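Side-chain contacts in TqaA (Penicillium aethiopicum, PDB 5DLK), which probably closes and releases a nonribosomal peptide as a macrocycle through its terminal condensation-like domain, the part of the synthetase described here: residues 283-288 against 351-356; 291-296 against 457-462; 335-340 against 469-474. One frame throughout, in Å; residues are numbered along the deposited sequence.

Contact 1 of 3, residues 283-288 against 351-356; sequences MATLVK and HHTQTQ
Q354 reaches from its helix to T285 on the preceding one, and its path shows how a single amide can join two helices that cross steeply. The short axes of 283-288 and 351-356 approach to 8.9 Å, with 111° between their N-to-C directions. Starting at the root, Q354 CB lies 3.3 Å from T285 OG1 and also faces the methyl T285 CG2. Q354 CG passes T285 OG1 at 3.4 Å, the two side chains crossing at about a right angle. Because Q354 CG stands anti to the backbone N (chi1 -171°) and the chain then runs extended, the amide arrives beside T285 instead of folding back on its own helix. At the tip T285 OG1 donates to Q354 OE1 over 2.7 Å, in the carbonyl plane and on a lone pair, the C=O...donor angle being 115°. That oxygen also accepts from T282 N, while NE2 is bonded to G280 O, which together should fix the rotation of the amide. With a valine here Q354 OE1 would probably lose its hydroxyl donor and T282 OG1 its bonded neighbour. The contact lies close to a ligand site: T282, just before helix 283-299, and Y357, within helix 346-358, bind 4'-phosphopantetheine in another structure of this protein. Beside the polar link the contact is apolar: T285 CG2 sits 4.1 Å from T353 CB, and T353 CG2 lies 4.0 Å from K288 CB. K288 then leads its ammonium away to H308 ND1, and T353 OG1 turns back to L349 O within its own helix. Around the pair, K288 and T353 rest on strand 329-336, V287 and K288 on V388 of strand 386-390, and L286 and V287 on I460 of helix 446-465.

Contact 2 of 3, residues 291-296 against 457-462; sequences TALFLS and SAIITK
I459 carries the apolar part of this contact, one branched residue serving two neighbours that are consecutive on the facing helix. Its CD1 touches F294 CB at 3.9 Å, and from there it lies at the edge of the F294 ring, near the ring plane and not over a face. The shorter branch takes the other neighbour: I459 CG2 meets L293 CD2 at 4.3 Å, a looser methyl-to-methyl approach. The torsions account for the division of labour, because CG1 is anti to the carbonyl carbon (chi1 -63°) and the chain continues extended to CD1, whereas CG2 is anti to the backbone N and so faces a different way. F294 CA and I459 CA are the nearest pair of CA atoms, 8.0 Å apart, and the junction rests on the two methyls of I459, one against the root of F294 and one against the tip of L293. F294 leads its ring onward, with CG anti to the backbone N (chi1 174°), to L452, N455 and I456 along helix 446-465, to F476, the last residue, and to H298, whose ring it meets with the planes at about 50°.

The setting is the condensation-domain fold, in which helices 283-299 and 446-465 pack together beside the six-stranded sheet; I460, one residue on from I459, turns to I272 of that sheet and to A290, L286 and V287 of the partner helix.

Polar bonding does not cross between the two segments. Each helix looks after its own backbone, as in L295 N to T291 O at 2.9 Å and T461 N to S457 O at 3.0 Å. K462 NZ reaches T475 O in the final residues of the chain.

Contact 3 of 3, residues 335-340 against 469-474; sequences VTFPED and ARLLDI
D340 and L472, whose CA atoms lie 7.4 Å apart, mark where the chain leaving strand 329-336 comes nearest to the 3-10 turn 471-473. In this condensation domain that turn belongs to the tail after helix 446-465, laid here against the loop that follows edge strand 329-336 of the six-stranded sheet; bonds from D473 N to R470 O (2.9 Å) and from I474 N to L471 O hold it, and no hydrogen bond spans the two segments. F337 and L471 form the more sheltered half. The methyl L471 CD1 comes to the ring edge, in its plane, 3.8 Å from F337 CD2 and 4.0 Å from F337 CE2, and the two side chains cross at about a right angle. With CG beside the backbone N (chi1 -60°), the F337 ring also reaches A292 and S296 of helix 283-299 and L349 of helix 346-358. A backbone bond between L471 and W344 ties the turn to a second loop, where R470 NH1 also forms a salt bridge with D343 OD2.

The outer half lies at the surface and pairs unlike partners, an aspartate and a leucine. L472 divides its two methyls over D340: CD1 lies 3.9 Å from D340 CB, while CD2 meets the carboxylate, 3.6 Å from D340 OD1.

In the fold
The three contacts form a compact patch in the C-terminal part of the condensation domain. Contact 2 has its centre about 12 Å from those of both others, which are about 14 Å from each other. Contacts 1 and 2 share helix 283-299, while strand 329-336 and helix 346-358 link 3 to 1. Along the chain all three first segments (283-288, 291-296, 335-340) precede all three second segments (351-356, 457-462, 469-474), so each pairing crosses the others. Direct touches join them, among them L286 on I460, S296 on F337, and a probable hydrogen bond between H352 NE2 and T336 N. Packing thus runs continuously from the phosphopantetheine-binding neighbourhood to the chain's end.

Contact 1 of 3, residues 283-288 against 351-356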
loop_
_atom_site.group_PDB
_atom_site.type_symbol
_atom_site.label_atom_id
_atom_site.label_comp_id
_atom_site.label_asym_id
_atom_site.label_seq_id
_atom_site.Cartn_x
_atom_site.Cartn_y
_atom_site.Cartn_z
ATOM N N MET A 283 9.702 -9.832 13.157
ATOM C CA MET A 283 10.354 -8.545 13.005
ATOM C C MET A 283 9.330 -7.416 13.161
ATOM O O MET A 283 9.629 -6.395 13.763
ATOM C CB MET A 283 11.056 -8.443 11.636
ATOM C CG MET A 283 11.989 -7.224 11.519
ATOM S SD MET A 283 13.376 -7.273 12.668
ATOM C CE MET A 283 14.317 -8.632 11.950
ATOM N N ALA A 284 8.130 -7.599 12.622
ATOM C CA ALA A 284 7.100 -6.565 12.760
ATOM C C ALA A 284 6.796 -6.287 14.237
ATOM O O ALA A 284 6.639 -5.135 14.640
ATOM C CB ALA A 284 5.824 -6.969 12.029
ATOM N N THR A 285 6.717 -7.348 15.031
ATOM C CA THR A 285 6.495 -7.219 16.473
ATOM C C THR A 285 7.593 -6.416 17.144
ATOM O O THR A 285 7.338 -5.540 17.974
ATOM C CB THR A 285 6.385 -8.614 17.126
ATOM O OG1 THR A 285 5.180 -9.217 16.659
ATOM C CG2 THR A 285 6.318 -8.522 18.664
ATOM N N LEU A 286 8.831 -6.727 16.787
ATOM C CA LEU A 286 9.973 -6.031 17.359
ATOM C C LEU A 286 9.895 -4.525 17.064
ATOM O O LEU A 286 10.077 -3.695 17.949
ATOM C CB LEU A 286 11.273 -6.637 16.810
ATOM C CG LEU A 286 12.574 -6.074 17.375
ATOM C CD1 LEU A 286 12.601 -6.222 18.892
ATOM C CD2 LEU A 286 13.737 -6.841 16.771
ATOM N N VAL A 287 9.567 -4.169 15.823
ATOM C CA VAL A 287 9.457 -2.770 15.470
ATOM C C VAL A 287 8.294 -2.080 16.199
ATOM O O VAL A 287 8.419 -0.954 16.696
ATOM C CB VAL A 287 9.256 -2.604 13.953
ATOM C CG1 VAL A 287 8.968 -1.150 13.629
ATOM C CG2 VAL A 287 10.491 -3.133 13.201
ATOM N N LYS A 288 7.152 -2.751 16.246
ATOM C CA LYS A 288 5.975 -2.146 16.871
ATOM C C LYS A 288 6.113 -2.066 18.393
ATOM O O LYS A 288 5.635 -1.102 19.007
ATOM C CB LYS A 288 4.719 -2.925 16.446
ATOM C CG LYS A 288 4.447 -2.623 14.958
ATOM C CD LYS A 288 3.568 -3.669 14.309
ATOM C CE LYS A 288 3.495 -3.396 12.790
ATOM N NZ LYS A 288 2.611 -4.389 12.083
ATOM N N HIS A 351 5.827 -10.448 23.434
ATOM C CA HIS A 351 4.726 -11.412 23.323
ATOM C C HIS A 351 3.375 -10.715 23.304
ATOM O O HIS A 351 2.499 -11.073 22.507
ATOM C CB HIS A 351 4.775 -12.449 24.461
ATOM C CG HIS A 351 5.756 -13.548 24.201
ATOM N ND1 HIS A 351 5.730 -14.305 23.050
ATOM C CD2 HIS A 351 6.810 -13.996 24.924
ATOM C CE1 HIS A 351 6.721 -15.180 23.079
ATOM N NE2 HIS A 351 7.391 -15.013 24.204
ATOM N N HIS A 352 3.213 -9.722 24.175
ATOM C CA HIS A 352 1.970 -8.962 24.234
ATOM C C HIS A 352 1.729 -8.216 22.927
ATOM O O HIS A 352 0.619 -8.238 22.385
ATOM C CB HIS A 352 1.982 -7.985 25.417
ATOM C CG HIS A 352 0.818 -7.033 25.437
ATOM N ND1 HIS A 352 -0.482 -7.445 25.652
ATOM C CD2 HIS A 352 0.767 -5.689 25.276
ATOM C CE1 HIS A 352 -1.287 -6.392 25.604
ATOM N NE2 HIS A 352 -0.550 -5.312 25.397
ATOM N N THR A 353 2.760 -7.545 22.424
ATOM C CA THR A 353 2.612 -6.755 21.202
ATOM C C THR A 353 2.196 -7.666 20.052
ATOM O O THR A 353 1.352 -7.305 19.217
ATOM C CB THR A 353 3.920 -5.999 20.867
ATOM O OG1 THR A 353 4.211 -5.100 21.945
ATOM C CG2 THR A 353 3.779 -5.185 19.589
ATOM N N GLN A 354 2.760 -8.869 20.026
ATOM C CA GLN A 354 2.451 -9.756 18.924
ATOM C C GLN A 354 1.002 -10.223 19.007
ATOM O O GLN A 354 0.290 -10.217 18.016
ATOM C CB GLN A 354 3.405 -10.950 18.880
ATOM C CG GLN A 354 3.254 -11.793 17.597
ATOM C CD GLN A 354 4.555 -12.486 17.235
ATOM O OE1 GLN A 354 5.565 -11.830 16.965
ATOM N NE2 GLN A 354 4.548 -13.819 17.261
ATOM N N THR A 355 0.542 -10.592 20.197
ATOM C CA THR A 355 -0.850 -11.010 20.277
ATOM C C THR A 355 -1.814 -9.829 20.092
ATOM O O THR A 355 -2.932 -10.025 19.635
ATOM C CB THR A 355 -1.127 -11.774 21.593
ATOM O OG1 THR A 355 -0.741 -10.990 22.701
ATOM C CG2 THR A 355 -0.296 -13.043 21.633
ATOM N N GLN A 356 -1.395 -8.598 20.384
ATOM C CA GLN A 356 -2.270 -7.453 20.118
ATOM C C GLN A 356 -2.491 -7.242 18.623
ATOM O O GLN A 356 -3.436 -6.562 18.224
ATOM C CB GLN A 356 -1.718 -6.178 20.769
ATOM C CG GLN A 356 -1.854 -6.207 22.303
ATOM C CD GLN A 356 -3.325 -6.273 22.738
ATOM O OE1 GLN A 356 -3.858 -7.352 23.018
ATOM N NE2 GLN A 356 -3.977 -5.117 22.807
#

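Contact 2 of 3, residues 291-296 against 457-462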
loop_
_atom_site.group_PDB
_atom_site.type_symbol
_atom_site.label_atom_id
_atom_site.label_comp_id
_atom_site.label_asym_id
_atom_site.label_seq_id
_atom_site.Cartn_x
_atom_site.Cartn_y
_atom_site.Cartn_z
ATOM N N THR A 291 8.264 0.913 19.120
ATOM C CA THR A 291 7.457 2.113 18.947
ATOM C C THR A 291 6.538 2.331 20.165
ATOM O O THR A 291 6.365 3.469 20.628
ATOM C CB THR A 291 6.629 2.026 17.657
ATOM O OG1 THR A 291 7.530 1.904 16.543
ATOM C CG2 THR A 291 5.770 3.284 17.479
ATOM N N ALA A 292 5.969 1.247 20.684
ATOM C CA ALA A 292 5.089 1.365 21.853
ATOM C C ALA A 292 5.834 1.855 23.081
ATOM O O ALA A 292 5.321 2.684 23.834
ATOM C CB ALA A 292 4.415 0.030 22.165
ATOM N N LEU A 293 7.046 1.355 23.278
ATOM C CA LEU A 293 7.832 1.787 24.428
ATOM C C LEU A 293 8.199 3.264 24.294
ATOM O O LEU A 293 8.147 4.022 25.282
ATOM C CB LEU A 293 9.099 0.942 24.589
ATOM C CG LEU A 293 9.890 1.318 25.843
ATOM C CD1 LEU A 293 9.059 1.096 27.112
ATOM C CD2 LEU A 293 11.174 0.516 25.883
ATOM N N PHE A 294 8.606 3.653 23.088
ATOM C CA PHE A 294 8.920 5.045 22.774
ATOM C C PHE A 294 7.738 5.940 23.136
ATOM O O PHE A 294 7.896 6.975 23.823
ATOM C CB PHE A 294 9.289 5.189 21.283
ATOM C CG PHE A 294 9.497 6.626 20.835
ATOM C CD1 PHE A 294 10.746 7.209 20.919
ATOM C CD2 PHE A 294 8.443 7.363 20.308
ATOM C CE1 PHE A 294 10.941 8.539 20.490
ATOM C CE2 PHE A 294 8.628 8.674 19.888
ATOM C CZ PHE A 294 9.878 9.258 19.987
ATOM N N LEU A 295 6.544 5.544 22.690
ATOM C CA LEU A 295 5.364 6.345 22.993
ATOM C C LEU A 295 5.009 6.335 24.486
ATOM O O LEU A 295 4.611 7.357 25.035
ATOM C CB LEU A 295 4.162 5.856 22.191
ATOM C CG LEU A 295 4.227 6.132 20.678
ATOM C CD1 LEU A 295 3.054 5.423 19.984
ATOM C CD2 LEU A 295 4.203 7.612 20.386
ATOM N N SER A 296 5.132 5.189 25.138
ATOM C CA SER A 296 4.795 5.108 26.560
ATOM C C SER A 296 5.634 6.119 27.342
ATOM O O SER A 296 5.134 6.795 28.234
ATOM C CB SER A 296 4.998 3.693 27.104
ATOM O OG SER A 296 6.367 3.348 27.261
ATOM N N SER A 457 15.268 3.067 16.196
ATOM C CA SER A 457 16.262 2.060 15.846
ATOM C C SER A 457 17.091 1.631 17.068
ATOM O O SER A 457 17.412 0.450 17.193
ATOM C CB SER A 457 17.166 2.565 14.709
ATOM O OG SER A 457 17.927 3.680 15.119
ATOM N N ALA A 458 17.403 2.561 17.971
ATOM C CA ALA A 458 18.170 2.236 19.172
ATOM C C ALA A 458 17.420 1.261 20.078
ATOM O O ALA A 458 18.008 0.340 20.649
ATOM C CB ALA A 458 18.516 3.514 19.956
ATOM N N ILE A 459 16.122 1.497 20.227
ATOM C CA ILE A 459 15.280 0.599 21.031
ATOM C C ILE A 459 15.200 -0.780 20.406
ATOM O O ILE A 459 15.325 -1.788 21.115
ATOM C CB ILE A 459 13.855 1.180 21.215
ATOM C CG1 ILE A 459 13.924 2.500 21.988
ATOM C CG2 ILE A 459 12.954 0.166 21.988
ATOM C CD1 ILE A 459 12.730 3.399 21.717
ATOM N N ILE A 460 15.012 -0.846 19.088
ATOM C CA ILE A 460 14.964 -2.143 18.403
ATOM C C ILE A 460 16.246 -2.939 18.687
ATOM O O ILE A 460 16.209 -4.122 19.038
ATOM C CB ILE A 460 14.794 -1.969 16.885
ATOM C CG1 ILE A 460 13.386 -1.421 16.560
ATOM C CG2 ILE A 460 15.000 -3.301 16.173
ATOM C CD1 ILE A 460 13.206 -0.987 15.076
ATOM N N THR A 461 17.391 -2.287 18.489
ATOM C CA THR A 461 18.659 -2.977 18.749
ATOM C C THR A 461 18.817 -3.373 20.226
ATOM O O THR A 461 19.312 -4.450 20.537
ATOM C CB THR A 461 19.849 -2.115 18.320
ATOM O OG1 THR A 461 19.777 -1.924 16.905
ATOM C CG2 THR A 461 21.152 -2.811 18.673
ATOM N N LYS A 462 18.375 -2.515 21.137
ATOM C CA LYS A 462 18.473 -2.850 22.556
ATOM C C LYS A 462 17.598 -4.066 22.900
ATOM O O LYS A 462 18.022 -4.968 23.626
ATOM C CB LYS A 462 18.089 -1.643 23.406
ATOM C CG LYS A 462 18.373 -1.814 24.893
ATOM C CD LYS A 462 18.621 -0.465 25.567
ATOM C CE LYS A 462 19.758 0.292 24.887
ATOM N NZ LYS A 462 20.079 1.572 25.587
#

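Contact 3 of 3, residues 335-340 against 469-474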
loop_
_atom_site.group_PDB
_atom_site.type_symbol
_atom_site.label_atom_id
_atom_site.label_comp_id
_atom_site.label_asym_id
_atom_site.label_seq_id
_atom_site.Cartn_x
_atom_site.Cartn_y
_atom_site.Cartn_z
ATOM N N VAL A 335 -1.306 -1.222 22.824
ATOM C CA VAL A 335 -0.316 -1.890 23.664
ATOM C C VAL A 335 -0.495 -1.398 25.089
ATOM O O VAL A 335 -0.407 -0.196 25.365
ATOM C CB VAL A 335 1.124 -1.636 23.160
ATOM C CG1 VAL A 335 2.158 -2.299 24.082
ATOM C CG2 VAL A 335 1.257 -2.126 21.726
ATOM N N THR A 336 -0.731 -2.338 25.997
ATOM C CA THR A 336 -1.044 -1.985 27.375
ATOM C C THR A 336 0.008 -2.591 28.288
ATOM O O THR A 336 0.143 -3.822 28.354
ATOM C CB THR A 336 -2.415 -2.487 27.803
ATOM O OG1 THR A 336 -2.347 -3.901 28.003
ATOM C CG2 THR A 336 -3.457 -2.180 26.745
ATOM N N PHE A 337 0.706 -1.721 28.998
ATOM C CA PHE A 337 1.778 -2.111 29.918
ATOM C C PHE A 337 1.228 -2.311 31.316
ATOM O O PHE A 337 0.372 -1.549 31.745
ATOM C CB PHE A 337 2.852 -1.030 29.973
ATOM C CG PHE A 337 3.500 -0.735 28.652
ATOM C CD1 PHE A 337 2.872 0.083 27.712
ATOM C CD2 PHE A 337 4.774 -1.231 28.378
ATOM C CE1 PHE A 337 3.488 0.376 26.501
ATOM C CE2 PHE A 337 5.394 -0.948 27.172
ATOM C CZ PHE A 337 4.749 -0.136 26.229
ATOM N N PRO A 338 1.748 -3.303 32.050
ATOM C CA PRO A 338 1.290 -3.477 33.435
ATOM C C PRO A 338 1.926 -2.451 34.380
ATOM O O PRO A 338 2.819 -1.708 33.989
ATOM C CB PRO A 338 1.761 -4.901 33.779
ATOM C CG PRO A 338 3.000 -5.074 33.004
ATOM C CD PRO A 338 2.722 -4.329 31.658
ATOM N N GLU A 339 1.484 -2.428 35.639
ATOM C CA GLU A 339 2.147 -1.590 36.639
ATOM C C GLU A 339 3.588 -2.062 36.873
ATOM O O GLU A 339 3.919 -3.211 36.564
ATOM C CB GLU A 339 1.352 -1.597 37.953
ATOM C CG GLU A 339 -0.041 -0.968 37.851
ATOM C CD GLU A 339 -0.010 0.520 37.444
ATOM O OE1 GLU A 339 0.772 1.306 38.037
ATOM O OE2 GLU A 339 -0.767 0.904 36.521
ATOM N N ASP A 340 4.434 -1.177 37.409
ATOM C CA ASP A 340 5.850 -1.457 37.606
ATOM C C ASP A 340 6.059 -2.745 38.423
ATOM O O ASP A 340 7.017 -3.474 38.199
ATOM C CB ASP A 340 6.549 -0.305 38.339
ATOM C CG ASP A 340 6.717 0.947 37.483
ATOM O OD1 ASP A 340 6.430 0.922 36.262
ATOM O OD2 ASP A 340 7.165 1.964 38.059
ATOM N N ALA A 469 15.917 -8.274 29.456
ATOM C CA ALA A 469 16.045 -7.048 30.237
ATOM C C ALA A 469 14.714 -6.586 30.805
ATOM O O ALA A 469 13.681 -6.707 30.145
ATOM C CB ALA A 469 16.649 -5.921 29.383
ATOM N N ARG A 470 14.748 -6.004 32.000
ATOM C CA ARG A 470 13.544 -5.409 32.586
ATOM C C ARG A 470 13.200 -4.133 31.840
ATOM O O ARG A 470 14.083 -3.318 31.571
ATOM C CB ARG A 470 13.735 -5.111 34.079
ATOM C CG ARG A 470 13.693 -6.326 34.985
ATOM C CD ARG A 470 14.044 -5.936 36.438
ATOM N NE ARG A 470 13.826 -4.506 36.681
ATOM C CZ ARG A 470 13.605 -3.961 37.877
ATOM N NH1 ARG A 470 13.572 -4.719 38.965
ATOM N NH2 ARG A 470 13.414 -2.654 37.988
ATOM N N LEU A 471 11.926 -3.949 31.491
ATOM C CA LEU A 471 11.532 -2.698 30.831
ATOM C C LEU A 471 11.925 -1.477 31.648
ATOM O O LEU A 471 12.334 -0.448 31.091
ATOM C CB LEU A 471 10.022 -2.663 30.584
ATOM C CG LEU A 471 9.451 -3.505 29.455
ATOM C CD1 LEU A 471 7.939 -3.191 29.272
ATOM C CD2 LEU A 471 10.226 -3.282 28.157
ATOM N N LEU A 472 11.803 -1.581 32.970
ATOM C CA LEU A 472 12.179 -0.464 33.842
ATOM C C LEU A 472 13.646 -0.045 33.678
ATOM O O LEU A 472 14.016 1.076 34.015
ATOM C CB LEU A 472 11.911 -0.814 35.313
ATOM C CG LEU A 472 10.438 -0.707 35.707
ATOM C CD1 LEU A 472 10.175 -1.262 37.112
ATOM C CD2 LEU A 472 10.000 0.746 35.606
ATOM N N ASP A 473 14.473 -0.946 33.159
ATOM C CA ASP A 473 15.904 -0.685 33.029
ATOM C C ASP A 473 16.304 -0.172 31.646
ATOM O O ASP A 473 17.484 0.098 31.393
ATOM C CB ASP A 473 16.697 -1.954 33.338
ATOM C CG ASP A 473 16.622 -2.353 34.809
ATOM O OD1 ASP A 473 16.368 -1.466 35.655
ATOM O OD2 ASP A 473 16.804 -3.554 35.114
ATOM N N ILE A 474 15.336 -0.066 30.740
ATOM C CA ILE A 474 15.630 0.355 29.375
ATOM C C ILE A 474 15.748 1.872 29.297
ATOM O O ILE A 474 14.864 2.593 29.768
ATOM C CB ILE A 474 14.537 -0.098 28.383
ATOM C CG1 ILE A 474 14.352 -1.617 28.418
ATOM C CG2 ILE A 474 14.855 0.391 26.961
ATOM C CD1 ILE A 474 15.366 -2.407 27.644
#